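Local structure of Non-reducing end beta-L-arabinofuranosidase (Bacteroides thetaiotaomicron, 5MQO) at residues D280-I285 with Y302-V307; V298-L303 with Q365-P370. The protein is a family GH127 glycoside hydrolase, an aceric acidase that probably cleaves sugar linkages in plant pectin. All coordinates share one frame; numbering follows the deposited sequence.

Contact 1: D280-I285 with Y302-V307; sequences DNQDRI and YLYAGV
L303 is the first residue of the helical segment 302-307 to meet the loop 280-285, and its branch CD2 lies 3.9 Å from CB of Q282. With CG anti to the backbone N (chi1 166°), the leucine sends this methyl out from the helix toward the loop, where a branched apolar residue suits a buried spot facing the methylene base of a glutamine. One position on, Y304 leaves the helix at a different angle and reaches back with the end of its ring; its OH comes to 4.2 Å from CG of Q282, a van der Waals approach to a methylene. Q282 thus meets the helix through its CB and CG, in a small contact. Its backbone takes up left-handed helical angles, and its chain bends at chi2 (67°), which turns the amide away from L303 toward R299 and A300, earlier in the same helix. The Q282 carbonyl oxygen accepts a hydrogen bond from Q290. The patch joins the loop after helix 258-270 to the flank of helix 297-314, while the Y304 ring also packs on I326 and I330 of helix 317-333, so that the tyrosine lies between loop and neighbouring helix.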
loop_
_atom_site.group_PDB
_atom_site.type_symbol
_atom_site.label_atom_id
_atom_site.label_comp_id
_atom_site.label_asym_id
_atom_site.label_seq_id
_atom_site.Cartn_x
_atom_site.Cartn_y
_atom_site.Cartn_z
ATOM N N ASP A 280 22.060 -3.157 2.207
ATOM C CA ASP A 280 21.204 -3.165 1.042
ATOM C C ASP A 280 20.282 -4.366 1.008
ATOM O O ASP A 280 19.128 -4.218 0.637
ATOM C CB ASP A 280 22.061 -3.098 -0.222
ATOM C CG ASP A 280 21.293 -2.647 -1.418
ATOM O OD1 ASP A 280 20.450 -1.701 -1.336
ATOM O OD2 ASP A 280 21.569 -3.216 -2.478
ATOM N N ASN A 281 20.765 -5.536 1.440
ATOM C CA ASN A 281 19.888 -6.708 1.665
ATOM C C ASN A 281 19.484 -6.933 3.145
ATOM O O ASN A 281 19.101 -8.058 3.521
ATOM C CB ASN A 281 20.494 -7.979 1.055
ATOM C CG ASN A 281 19.513 -9.155 1.061
ATOM O OD1 ASN A 281 18.317 -9.015 0.728
ATOM N ND2 ASN A 281 20.013 -10.330 1.480
ATOM N N GLN A 282 19.504 -5.866 3.957
ATOM C CA GLN A 282 19.177 -5.914 5.392
ATOM C C GLN A 282 19.773 -7.162 6.096
ATOM O O GLN A 282 19.089 -7.802 6.911
ATOM C CB GLN A 282 17.657 -5.886 5.611
ATOM C CG GLN A 282 16.887 -4.760 4.954
ATOM C CD GLN A 282 16.853 -4.805 3.430
ATOM O OE1 GLN A 282 16.650 -5.862 2.827
ATOM N NE2 GLN A 282 17.069 -3.648 2.798
ATOM N N ASP A 283 21.015 -7.534 5.760
ATOM C CA ASP A 283 21.611 -8.749 6.323
ATOM C C ASP A 283 23.101 -8.616 6.671
ATOM O O ASP A 283 23.808 -9.630 6.687
ATOM C CB ASP A 283 21.286 -10.014 5.445
ATOM C CG ASP A 283 22.118 -10.130 4.133
ATOM O OD1 ASP A 283 22.849 -9.185 3.747
ATOM O OD2 ASP A 283 22.021 -11.203 3.462
ATOM N N ARG A 284 23.565 -7.386 6.953
ATOM C CA ARG A 284 24.933 -7.150 7.444
ATOM C C ARG A 284 25.033 -7.693 8.868
ATOM O O ARG A 284 26.015 -8.350 9.225
ATOM C CB ARG A 284 25.328 -5.658 7.433
ATOM C CG ARG A 284 26.823 -5.408 7.665
ATOM C CD ARG A 284 27.149 -4.100 8.385
ATOM N NE ARG A 284 27.026 -2.904 7.533
ATOM C CZ ARG A 284 28.023 -2.285 6.882
ATOM N NH1 ARG A 284 29.258 -2.729 6.942
ATOM N NH2 ARG A 284 27.782 -1.194 6.144
ATOM N N ILE A 285 23.990 -7.428 9.645
ATOM C CA ILE A 285 23.871 -7.828 11.050
ATOM C C ILE A 285 22.593 -8.648 11.221
ATOM O O ILE A 285 21.694 -8.564 10.393
ATOM C CB ILE A 285 23.884 -6.581 11.983
ATOM C CG1 ILE A 285 22.556 -5.768 11.901
ATOM C CG2 ILE A 285 25.094 -5.703 11.648
ATOM C CD1 ILE A 285 22.587 -4.389 12.535
ATOM N N TYR A 302 9.137 -5.697 2.785
ATOM C CA TYR A 302 8.627 -7.083 2.735
ATOM C C TYR A 302 9.188 -7.944 3.871
ATOM O O TYR A 302 8.456 -8.741 4.437
ATOM C CB TYR A 302 8.839 -7.745 1.351
ATOM C CG TYR A 302 7.786 -7.356 0.327
ATOM C CD1 TYR A 302 6.600 -8.047 0.237
ATOM C CD2 TYR A 302 7.953 -6.276 -0.499
ATOM C CE1 TYR A 302 5.610 -7.688 -0.677
ATOM C CE2 TYR A 302 6.982 -5.910 -1.412
ATOM C CZ TYR A 302 5.808 -6.621 -1.504
ATOM O OH TYR A 302 4.838 -6.255 -2.416
ATOM N N LEU A 303 10.467 -7.747 4.219
ATOM C CA LEU A 303 11.059 -8.365 5.430
ATOM C C LEU A 303 10.261 -7.991 6.637
ATOM O O LEU A 303 9.832 -8.868 7.361
ATOM C CB LEU A 303 12.513 -7.938 5.686
ATOM C CG LEU A 303 13.167 -8.234 7.059
ATOM C CD1 LEU A 303 13.259 -9.710 7.345
ATOM C CD2 LEU A 303 14.565 -7.660 7.146
ATOM N N TYR A 304 10.060 -6.691 6.847
ATOM C CA TYR A 304 9.393 -6.225 8.071
ATOM C C TYR A 304 7.970 -6.820 8.202
ATOM O O TYR A 304 7.565 -7.263 9.288
ATOM C CB TYR A 304 9.397 -4.675 8.214
ATOM C CG TYR A 304 10.732 -4.028 8.006
ATOM C CD1 TYR A 304 11.895 -4.662 8.402
ATOM C CD2 TYR A 304 10.837 -2.775 7.391
ATOM C CE1 TYR A 304 13.125 -4.090 8.199
ATOM C CE2 TYR A 304 12.078 -2.182 7.200
ATOM C CZ TYR A 304 13.218 -2.854 7.606
ATOM O OH TYR A 304 14.471 -2.333 7.439
ATOM N N ALA A 305 7.271 -6.852 7.079
ATOM C CA ALA A 305 5.977 -7.485 6.974
ATOM C C ALA A 305 6.012 -8.940 7.396
ATOM O O ALA A 305 5.210 -9.373 8.233
ATOM C CB ALA A 305 5.503 -7.406 5.536
ATOM N N GLY A 306 6.936 -9.685 6.781
ATOM C CA GLY A 306 7.117 -11.113 7.027
ATOM C C GLY A 306 7.406 -11.392 8.482
ATOM O O GLY A 306 6.869 -12.342 9.042
ATOM N N VAL A 307 8.233 -10.557 9.103
ATOM C CA VAL A 307 8.548 -10.711 10.522
ATOM C C VAL A 307 7.318 -10.505 11.428
ATOM O O VAL A 307 7.154 -11.207 12.425
ATOM C CB VAL A 307 9.723 -9.787 10.918
ATOM C CG1 VAL A 307 9.923 -9.701 12.431
ATOM C CG2 VAL A 307 11.006 -10.298 10.267
#

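Contact 2: V298-L303 with Q365-P370; sequences VRANYL and QSYGRP
A300 and N301, near the start of helix 297-314, meet Y367 in an extended piece of chain that follows a G1 beta bulge, formed by Q365 and S366 across from L344, and the CA atoms of A300 and Y367 are 8.9 Å apart. With CG anti to its carbonyl carbon (chi1 -78°), the tyrosine carries its ring to the helix and meets it with an edge. CE2 lies 3.8 Å from CB of A300, a side chain small enough for the ring edge to lie close beside the helix. Beyond it, the Y367 hydroxyl donates a hydrogen bond of 2.6 Å to OD1 of N301. The hydroxyl sits in the carbonyl plane, on a lone pair, at a C=O...O angle of 112°, while the amide and ring planes are turned 64° from each other. N301 suits this buried place because its amide serves two partners: OD1 takes the tyrosine proton, and ND2 gives a hydrogen bond to the carbonyl oxygen of A384 in helix 382-399. A phenylalanine in place of Y367 would keep the ring against A300 but would probably leave OD1 of N301 without its donor in a buried setting. Y367 thus joins the loop after strand 361-364 to helix 297-314 and, through I330, to helix 317-333, within a catalytic domain whose helices are consistent with the (alpha/alpha)6 barrel of GH127.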
loop_
_atom_site.group_PDB
_atom_site.type_symbol
_atom_site.label_atom_id
_atom_site.label_comp_id
_atom_site.label_asym_id
_atom_site.label_seq_id
_atom_site.Cartn_x
_atom_site.Cartn_y
_atom_site.Cartn_z
ATOM N N VAL A 298 12.019 -2.215 -0.939
ATOM C CA VAL A 298 11.124 -3.346 -1.201
ATOM C C VAL A 298 11.551 -4.521 -0.306
ATOM O O VAL A 298 10.745 -5.050 0.462
ATOM C CB VAL A 298 11.126 -3.809 -2.701
ATOM C CG1 VAL A 298 10.038 -4.857 -2.930
ATOM C CG2 VAL A 298 10.908 -2.664 -3.667
ATOM N N ARG A 299 12.823 -4.909 -0.404
ATOM C CA ARG A 299 13.369 -5.984 0.410
ATOM C C ARG A 299 13.150 -5.690 1.896
ATOM O O ARG A 299 12.699 -6.556 2.635
ATOM C CB ARG A 299 14.850 -6.206 0.093
ATOM C CG ARG A 299 15.150 -6.747 -1.318
ATOM C CD ARG A 299 16.573 -7.283 -1.485
ATOM N NE ARG A 299 17.311 -6.684 -2.612
ATOM C CZ ARG A 299 18.635 -6.843 -2.864
ATOM N NH1 ARG A 299 19.435 -7.617 -2.107
ATOM N NH2 ARG A 299 19.177 -6.231 -3.912
ATOM N N ALA A 300 13.425 -4.455 2.304
ATOM C CA ALA A 300 13.227 -3.999 3.678
ATOM C C ALA A 300 11.791 -4.194 4.159
ATOM O O ALA A 300 11.505 -4.824 5.177
ATOM C CB ALA A 300 13.570 -2.529 3.765
ATOM N N ASN A 301 10.885 -3.595 3.421
ATOM C CA ASN A 301 9.533 -3.513 3.864
ATOM C C ASN A 301 8.885 -4.898 3.830
ATOM O O ASN A 301 8.198 -5.241 4.785
ATOM C CB ASN A 301 8.767 -2.504 3.039
ATOM C CG ASN A 301 9.115 -1.069 3.379
ATOM O OD1 ASN A 301 9.784 -0.775 4.372
ATOM N ND2 ASN A 301 8.625 -0.149 2.552
ATOM N N TYR A 302 9.137 -5.697 2.785
ATOM C CA TYR A 302 8.627 -7.083 2.735
ATOM C C TYR A 302 9.188 -7.944 3.871
ATOM O O TYR A 302 8.456 -8.741 4.437
ATOM C CB TYR A 302 8.839 -7.745 1.351
ATOM C CG TYR A 302 7.786 -7.356 0.327
ATOM C CD1 TYR A 302 6.600 -8.047 0.237
ATOM C CD2 TYR A 302 7.953 -6.276 -0.499
ATOM C CE1 TYR A 302 5.610 -7.688 -0.677
ATOM C CE2 TYR A 302 6.982 -5.910 -1.412
ATOM C CZ TYR A 302 5.808 -6.621 -1.504
ATOM O OH TYR A 302 4.838 -6.255 -2.416
ATOM N N LEU A 303 10.467 -7.747 4.219
ATOM C CA LEU A 303 11.059 -8.365 5.430
ATOM C C LEU A 303 10.261 -7.991 6.637
ATOM O O LEU A 303 9.832 -8.868 7.361
ATOM C CB LEU A 303 12.513 -7.938 5.686
ATOM C CG LEU A 303 13.167 -8.234 7.059
ATOM C CD1 LEU A 303 13.259 -9.710 7.345
ATOM C CD2 LEU A 303 14.565 -7.660 7.146
ATOM N N GLN A 365 17.845 1.832 -4.709
ATOM C CA GLN A 365 16.385 1.784 -4.608
ATOM C C GLN A 365 16.068 1.664 -3.131
ATOM O O GLN A 365 15.351 0.760 -2.669
ATOM C CB GLN A 365 15.834 0.631 -5.449
ATOM C CG GLN A 365 16.613 0.417 -6.749
ATOM C CD GLN A 365 15.828 -0.272 -7.845
ATOM O OE1 GLN A 365 14.885 -1.006 -7.590
ATOM N NE2 GLN A 365 16.214 -0.015 -9.082
ATOM N N SER A 366 16.638 2.626 -2.411
ATOM C CA SER A 366 16.948 2.474 -1.008
ATOM C C SER A 366 16.560 3.636 -0.092
ATOM O O SER A 366 16.494 4.811 -0.500
ATOM C CB SER A 366 18.453 2.227 -0.859
ATOM O OG SER A 366 18.853 2.228 0.494
ATOM N N TYR A 367 16.356 3.271 1.177
ATOM C CA TYR A 367 16.205 4.222 2.252
ATOM C C TYR A 367 17.485 5.029 2.327
ATOM O O TYR A 367 18.519 4.529 1.989
ATOM C CB TYR A 367 15.948 3.482 3.579
ATOM C CG TYR A 367 14.530 2.983 3.768
ATOM C CD1 TYR A 367 13.473 3.888 3.896
ATOM C CD2 TYR A 367 14.227 1.607 3.842
ATOM C CE1 TYR A 367 12.153 3.459 4.074
ATOM C CE2 TYR A 367 12.912 1.173 4.032
ATOM C CZ TYR A 367 11.876 2.114 4.147
ATOM O OH TYR A 367 10.561 1.745 4.332
ATOM N N GLY A 368 17.394 6.283 2.758
ATOM C CA GLY A 368 18.550 7.209 2.906
ATOM C C GLY A 368 18.762 7.545 4.359
ATOM O O GLY A 368 18.277 6.793 5.233
ATOM N N ARG A 369 19.498 8.637 4.618
ATOM C CA ARG A 369 19.697 9.195 5.965
ATOM C C ARG A 369 18.367 9.649 6.532
ATOM O O ARG A 369 17.459 9.967 5.767
ATOM C CB ARG A 369 20.583 10.447 5.938
ATOM C CG ARG A 369 22.077 10.238 5.622
ATOM C CD ARG A 369 22.902 11.533 5.810
ATOM N NE ARG A 369 22.121 12.725 5.443
ATOM C CZ ARG A 369 22.014 13.211 4.215
ATOM N NH1 ARG A 369 22.670 12.669 3.202
ATOM N NH2 ARG A 369 21.259 14.265 3.990
ATOM N N PRO A 370 18.238 9.699 7.867
ATOM C CA PRO A 370 17.055 10.305 8.449
ATOM C C PRO A 370 16.790 11.715 7.873
ATOM O O PRO A 370 17.739 12.472 7.595
ATOM C CB PRO A 370 17.396 10.397 9.952
ATOM C CG PRO A 370 18.559 9.495 10.188
ATOM C CD PRO A 370 19.060 9.004 8.870
#

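How the contacts relate
From the N terminus, the chain passes through 280-285 and enters helix 297-314, whose residues 302-307 come back against 280-285, so contact 1 closes a short loop of 16 intervening residues. Contact 2 starts on the same helix at 298-303 and closes a longer excursion of 61 residues, through helix 317-333 and strand 361-364, at 365-370. The two loops follow one another along the chain, sharing Y302 and L303, and neither encloses the other. Helix 297-314 is common to both and links the loop after helix 258-270 with the loop after strand 361-364. The contacts also touch directly, with OE1 of Q282 3.3 Å from CB of R299, and OD1 of D280 is hydrogen-bonded to the backbone N of H364, just before 365-370.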